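Long-range contacts in ancylostoma secreted protein 2 (Necator americanus, PDB 4NUN), which is a secreted hookworm protein of the CAP superfamily that binds zinc or copper, its wider biological role remaining open: residues A121-L126 with G147-M152; C84-S89 with E99-S104. One frame throughout, in Å; residues are numbered along the deposited sequence.

How the interactions relate
Interaction 2 comes first along the chain and closes before interaction 1 opens; their centres lie about 14 Å apart. Strand 98-104, an outermost strand of the sheet, joins them: in interaction 2 it receives the loop after helix 71-81, while W122 and H148 of interaction 1 bond to it from helices 111-123 and 147-152. W122 NE1 donates to I101 O at 2.8 Å, and N100 ND2 reaches H148 O at 3.1 Å. E99, I101 and M103 point to the loop, while N100 and F102 point to the helices and pack on W122. One copper ion and its water are common to the two, each interaction supplying one histidine of the CAP metal site.

Interaction 1. Residues A121-L126 with G147-M152; sequences AWFGEL and GHYTQM. With CU (copper (II) ion), chain B.
E125 reaches across to the first turn of helix 147-152 and receives two backbone N-H groups on one carboxylate oxygen. E125 CB lies 4.0 Å from Y149 CB, and from there the extended chain runs on until CD rests beside H148 CB. At the tip, E125 OE1 accepts a nearly straight bond from Y149 N (3.1 Å, 173°), which arrives from above the carboxylate plane, and a weak one from H148 N. OE2 sits near the edge of the H148 imidazole next to ND1, but so close in the model that the details there are doubtful. A carboxylate at this N-terminal turn would be expected to gain from the helix dipole.

H148 is also packed by W122. H148 CB comes to 3.6 Å from W122 CB, and the imidazole lies roughly parallel to the five-membered ring of the indole but slid aside, with little overlap. The indole N-H is spent on I101 O of strand 98-104. M152 SD packs 3.5 Å from W122 CB, at the edge of the indole and near its plane, and also touches F123 CB.

Further along, Y149 meets two side chains, F123 at its edge and L126 over one face. With CG anti to its backbone N (chi1 167°), the phenol runs alongside F123, pointing the same way, and turns its edge to the F123 face in an offset edge-to-face pair with planes at 64°. L126 CB sits over one Y149 face, 3.8 Å from the centroid, as a CH-pi contact, while L126 CD2 packs against Y149 OH.

On its far side H148 binds copper through NE2 at 2.5 Å, with H88 and a water as further ligands: the two-histidine metal site in the central cleft of the CAP fold.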
# COMPACT_ATOMS: atom_id res chain seq x y z
N ALA A 121 -0.55 0.37 -10.00
CA ALA A 121 0.74 -0.20 -10.41
C ALA A 121 1.32 -1.12 -9.34
O ALA A 121 1.76 -2.23 -9.63
CB ALA A 121 1.73 0.92 -10.72
N TRP A 122 1.37 -0.62 -8.10
CA TRP A 122 1.80 -1.42 -6.96
C TRP A 122 0.95 -2.68 -6.81
O TRP A 122 1.47 -3.79 -6.77
CB TRP A 122 1.74 -0.59 -5.67
CG TRP A 122 2.70 0.56 -5.67
CD1 TRP A 122 3.87 0.66 -6.38
CD2 TRP A 122 2.55 1.79 -4.96
NE1 TRP A 122 4.47 1.87 -6.13
CE2 TRP A 122 3.68 2.59 -5.26
CE3 TRP A 122 1.58 2.29 -4.07
CZ2 TRP A 122 3.86 3.86 -4.73
CZ3 TRP A 122 1.77 3.56 -3.54
CH2 TRP A 122 2.89 4.33 -3.87
N PHE A 123 -0.37 -2.50 -6.73
CA PHE A 123 -1.29 -3.59 -6.50
C PHE A 123 -1.33 -4.55 -7.69
O PHE A 123 -1.66 -5.73 -7.54
CB PHE A 123 -2.70 -3.04 -6.24
CG PHE A 123 -3.72 -4.12 -5.97
CD1 PHE A 123 -3.89 -4.62 -4.69
CD2 PHE A 123 -4.49 -4.64 -7.00
CE1 PHE A 123 -4.83 -5.63 -4.42
CE2 PHE A 123 -5.42 -5.64 -6.75
CZ PHE A 123 -5.59 -6.14 -5.46
N GLY A 124 -1.00 -4.02 -8.87
CA GLY A 124 -1.04 -4.77 -10.12
C GLY A 124 -0.12 -5.97 -10.11
O GLY A 124 -0.32 -6.92 -10.88
N GLU A 125 0.88 -5.95 -9.24
CA GLU A 125 1.81 -7.06 -9.15
C GLU A 125 1.13 -8.40 -8.86
O GLU A 125 1.62 -9.46 -9.28
CB GLU A 125 2.90 -6.75 -8.12
CG GLU A 125 3.83 -5.63 -8.55
CD GLU A 125 4.71 -5.16 -7.42
OE1 GLU A 125 4.51 -5.60 -6.27
OE2 GLU A 125 5.61 -4.34 -7.67
N LEU A 126 -0.02 -8.37 -8.17
CA LEU A 126 -0.77 -9.59 -7.90
C LEU A 126 -1.33 -10.26 -9.17
O LEU A 126 -1.10 -11.44 -9.41
CB LEU A 126 -1.92 -9.33 -6.90
CG LEU A 126 -2.88 -10.52 -6.72
CD1 LEU A 126 -2.15 -11.75 -6.12
CD2 LEU A 126 -4.12 -10.13 -5.91
N GLY A 147 6.64 -7.17 -4.07
CA GLY A 147 6.78 -6.49 -2.80
C GLY A 147 6.01 -5.19 -2.58
O GLY A 147 5.84 -4.76 -1.44
N HIS A 148 5.57 -4.54 -3.66
CA HIS A 148 4.73 -3.35 -3.52
C HIS A 148 3.33 -3.79 -3.13
O HIS A 148 2.73 -3.25 -2.21
CB HIS A 148 4.69 -2.55 -4.82
CG HIS A 148 6.05 -2.20 -5.35
ND1 HIS A 148 6.59 -2.81 -6.46
CD2 HIS A 148 6.96 -1.30 -4.93
CE1 HIS A 148 7.78 -2.29 -6.70
NE2 HIS A 148 8.03 -1.37 -5.79
N TYR A 149 2.83 -4.81 -3.84
CA TYR A 149 1.57 -5.45 -3.50
C TYR A 149 1.49 -5.94 -2.05
O TYR A 149 0.54 -5.63 -1.34
CB TYR A 149 1.30 -6.65 -4.41
CG TYR A 149 0.15 -7.51 -3.90
CD1 TYR A 149 -1.17 -7.10 -4.03
CD2 TYR A 149 0.40 -8.74 -3.27
CE1 TYR A 149 -2.21 -7.88 -3.56
CE2 TYR A 149 -0.65 -9.53 -2.80
CZ TYR A 149 -1.95 -9.09 -2.95
OH TYR A 149 -3.00 -9.86 -2.50
N THR A 150 2.48 -6.74 -1.65
CA THR A 150 2.45 -7.37 -0.32
C THR A 150 2.44 -6.33 0.78
O THR A 150 1.81 -6.52 1.82
CB THR A 150 3.61 -8.38 -0.11
OG1 THR A 150 4.87 -7.72 -0.26
CG2 THR A 150 3.51 -9.53 -1.08
N GLN A 151 3.14 -5.22 0.57
CA GLN A 151 3.07 -4.12 1.53
C GLN A 151 1.71 -3.44 1.51
O GLN A 151 1.19 -3.08 2.56
CB GLN A 151 4.17 -3.09 1.26
CG GLN A 151 4.09 -1.85 2.12
CD GLN A 151 4.35 -2.16 3.59
OE1 GLN A 151 5.50 -2.12 4.05
NE2 GLN A 151 3.28 -2.46 4.35
N MET A 152 1.12 -3.27 0.32
CA MET A 152 -0.23 -2.72 0.23
C MET A 152 -1.26 -3.51 1.05
O MET A 152 -2.16 -2.92 1.65
CB MET A 152 -0.73 -2.63 -1.22
CG MET A 152 -0.11 -1.48 -2.02
SD MET A 152 -0.98 -1.14 -3.57
CE MET A 152 -2.45 -0.28 -2.98
CU CU B . 9.99 -0.45 -4.62
O HOH W 1 11.34 -0.75 -6.82

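Interaction 2. Residues C84-S89 with E99-S104. With CU (copper (II) ion), chain B.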
# COMPACT_ATOMS: atom_id res chain seq x y z
N CYS A 84 13.41 14.18 -5.71
CA CYS A 84 13.21 13.97 -7.15
C CYS A 84 14.20 13.01 -7.83
O CYS A 84 14.54 13.15 -9.01
CB CYS A 84 13.16 15.32 -7.87
SG CYS A 84 11.65 16.24 -7.50
N VAL A 85 14.65 12.01 -7.07
CA VAL A 85 15.42 10.91 -7.62
C VAL A 85 14.69 9.60 -7.31
O VAL A 85 14.45 9.28 -6.14
CB VAL A 85 16.84 10.88 -7.01
CG1 VAL A 85 17.63 9.67 -7.51
CG2 VAL A 85 17.59 12.18 -7.33
N PHE A 86 14.32 8.86 -8.35
CA PHE A 86 13.54 7.63 -8.17
C PHE A 86 14.34 6.58 -7.41
O PHE A 86 15.10 5.82 -8.00
CB PHE A 86 13.07 7.07 -9.52
CG PHE A 86 12.31 5.79 -9.39
CD1 PHE A 86 10.98 5.80 -8.99
CD2 PHE A 86 12.92 4.57 -9.64
CE1 PHE A 86 10.26 4.61 -8.87
CE2 PHE A 86 12.23 3.38 -9.51
CZ PHE A 86 10.89 3.40 -9.12
N LYS A 87 14.16 6.54 -6.09
CA LYS A 87 15.05 5.79 -5.22
C LYS A 87 14.35 5.40 -3.92
O LYS A 87 13.58 6.19 -3.36
CB LYS A 87 16.28 6.64 -4.87
CG LYS A 87 17.24 5.99 -3.89
CD LYS A 87 18.52 6.81 -3.70
CE LYS A 87 19.64 5.99 -3.04
NZ LYS A 87 20.30 5.01 -3.97
N HIS A 88 14.62 4.19 -3.46
CA HIS A 88 14.13 3.76 -2.16
C HIS A 88 14.92 4.42 -1.06
O HIS A 88 16.15 4.33 -1.05
CB HIS A 88 14.22 2.25 -2.02
CG HIS A 88 12.90 1.57 -2.18
ND1 HIS A 88 11.82 1.86 -1.37
CD2 HIS A 88 12.46 0.67 -3.09
CE1 HIS A 88 10.78 1.15 -1.75
NE2 HIS A 88 11.14 0.41 -2.79
N SER A 89 14.23 5.08 -0.14
CA SER A 89 14.91 5.71 0.98
C SER A 89 15.60 4.65 1.83
O SER A 89 15.28 3.46 1.74
CB SER A 89 13.95 6.56 1.83
OG SER A 89 13.05 5.76 2.57
N GLU A 99 7.84 1.05 2.60
CA GLU A 99 7.86 2.07 1.56
C GLU A 99 7.54 1.49 0.18
O GLU A 99 7.98 0.39 -0.17
CB GLU A 99 9.22 2.79 1.54
CG GLU A 99 9.24 4.05 0.67
CD GLU A 99 10.62 4.72 0.64
OE1 GLU A 99 11.54 4.10 0.07
OE2 GLU A 99 10.77 5.84 1.19
N ASN A 100 6.74 2.23 -0.58
CA ASN A 100 6.51 1.98 -2.00
C ASN A 100 6.81 3.26 -2.79
O ASN A 100 6.50 4.37 -2.34
CB ASN A 100 5.05 1.58 -2.28
CG ASN A 100 4.75 0.14 -1.92
OD1 ASN A 100 5.65 -0.65 -1.66
ND2 ASN A 100 3.47 -0.21 -1.94
N ILE A 101 7.41 3.10 -3.98
CA ILE A 101 7.73 4.25 -4.81
C ILE A 101 7.25 4.00 -6.22
O ILE A 101 7.07 2.85 -6.64
CB ILE A 101 9.24 4.53 -4.84
CG1 ILE A 101 9.99 3.39 -5.54
CG2 ILE A 101 9.77 4.72 -3.43
CD1 ILE A 101 11.51 3.57 -5.55
N PHE A 102 7.04 5.09 -6.94
CA PHE A 102 6.47 5.03 -8.27
C PHE A 102 6.77 6.32 -9.02
O PHE A 102 6.88 7.39 -8.41
CB PHE A 102 4.97 4.80 -8.18
CG PHE A 102 4.26 4.89 -9.51
CD1 PHE A 102 4.25 3.80 -10.39
CD2 PHE A 102 3.60 6.06 -9.89
CE1 PHE A 102 3.59 3.88 -11.62
CE2 PHE A 102 2.95 6.14 -11.12
CZ PHE A 102 2.94 5.04 -11.98
N MET A 103 6.91 6.23 -10.34
CA MET A 103 7.16 7.40 -11.15
C MET A 103 6.42 7.31 -12.46
O MET A 103 6.21 6.22 -13.01
CB MET A 103 8.66 7.59 -11.42
CG MET A 103 9.26 6.56 -12.39
SD MET A 103 10.59 7.26 -13.40
CE MET A 103 9.67 7.94 -14.80
N SER A 104 6.03 8.48 -12.94
CA SER A 104 5.34 8.62 -14.20
C SER A 104 6.08 9.72 -14.95
O SER A 104 6.69 10.59 -14.32
CB SER A 104 3.88 9.02 -13.96
OG SER A 104 3.25 9.42 -15.17
CU CU B . 9.99 -0.45 -4.62
O HOH W 1 11.34 -0.75 -6.82
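The metal-bearing loop of the CAP cleft meets the sheet here, as 84-89 runs roughly antiparallel to strand 98-104 without backbone pairing. E99 grips the loop with both carboxylate oxygens. E99 OE1 takes H88 ND1 at 2.7 Å on its anti lone pair and S89 N at 2.9 Å on its syn lone pair. E99 OE2 accepts S89 OG at 2.7 Å, from above the carboxylate plane, and is bonded also by Q176 and N80. Ring and carboxylate are nearly coplanar (22°), though E99 OE1 lies somewhat out of the ring plane; with NE2 on the metal, the ND1 bond helps to set how the imidazole is turned and probably makes NE2 a stronger electron-pair donor. H88 NE2 binds the copper ion at 2.3 Å, roughly opposite H148 of helix 147-152.

I101 CD1 is sandwiched between the F86 and H88 rings. I101 CG1 lies between the backbone N and the carbonyl carbon (chi1 67°), and the chain extends to place I101 CD1 over one face of F86, 3.8 Å from the centroid, and over one face of H88 at 4.1 Å, both CH-pi contacts. M103 brings CB to 3.8 Å from F86 CD1, and its sulfur stands obliquely to that ring as a Met-aromatic contact.

A histidine oriented by a carboxylate while its other nitrogen holds the metal is a familiar second-shell arrangement, here of the CAP metal site.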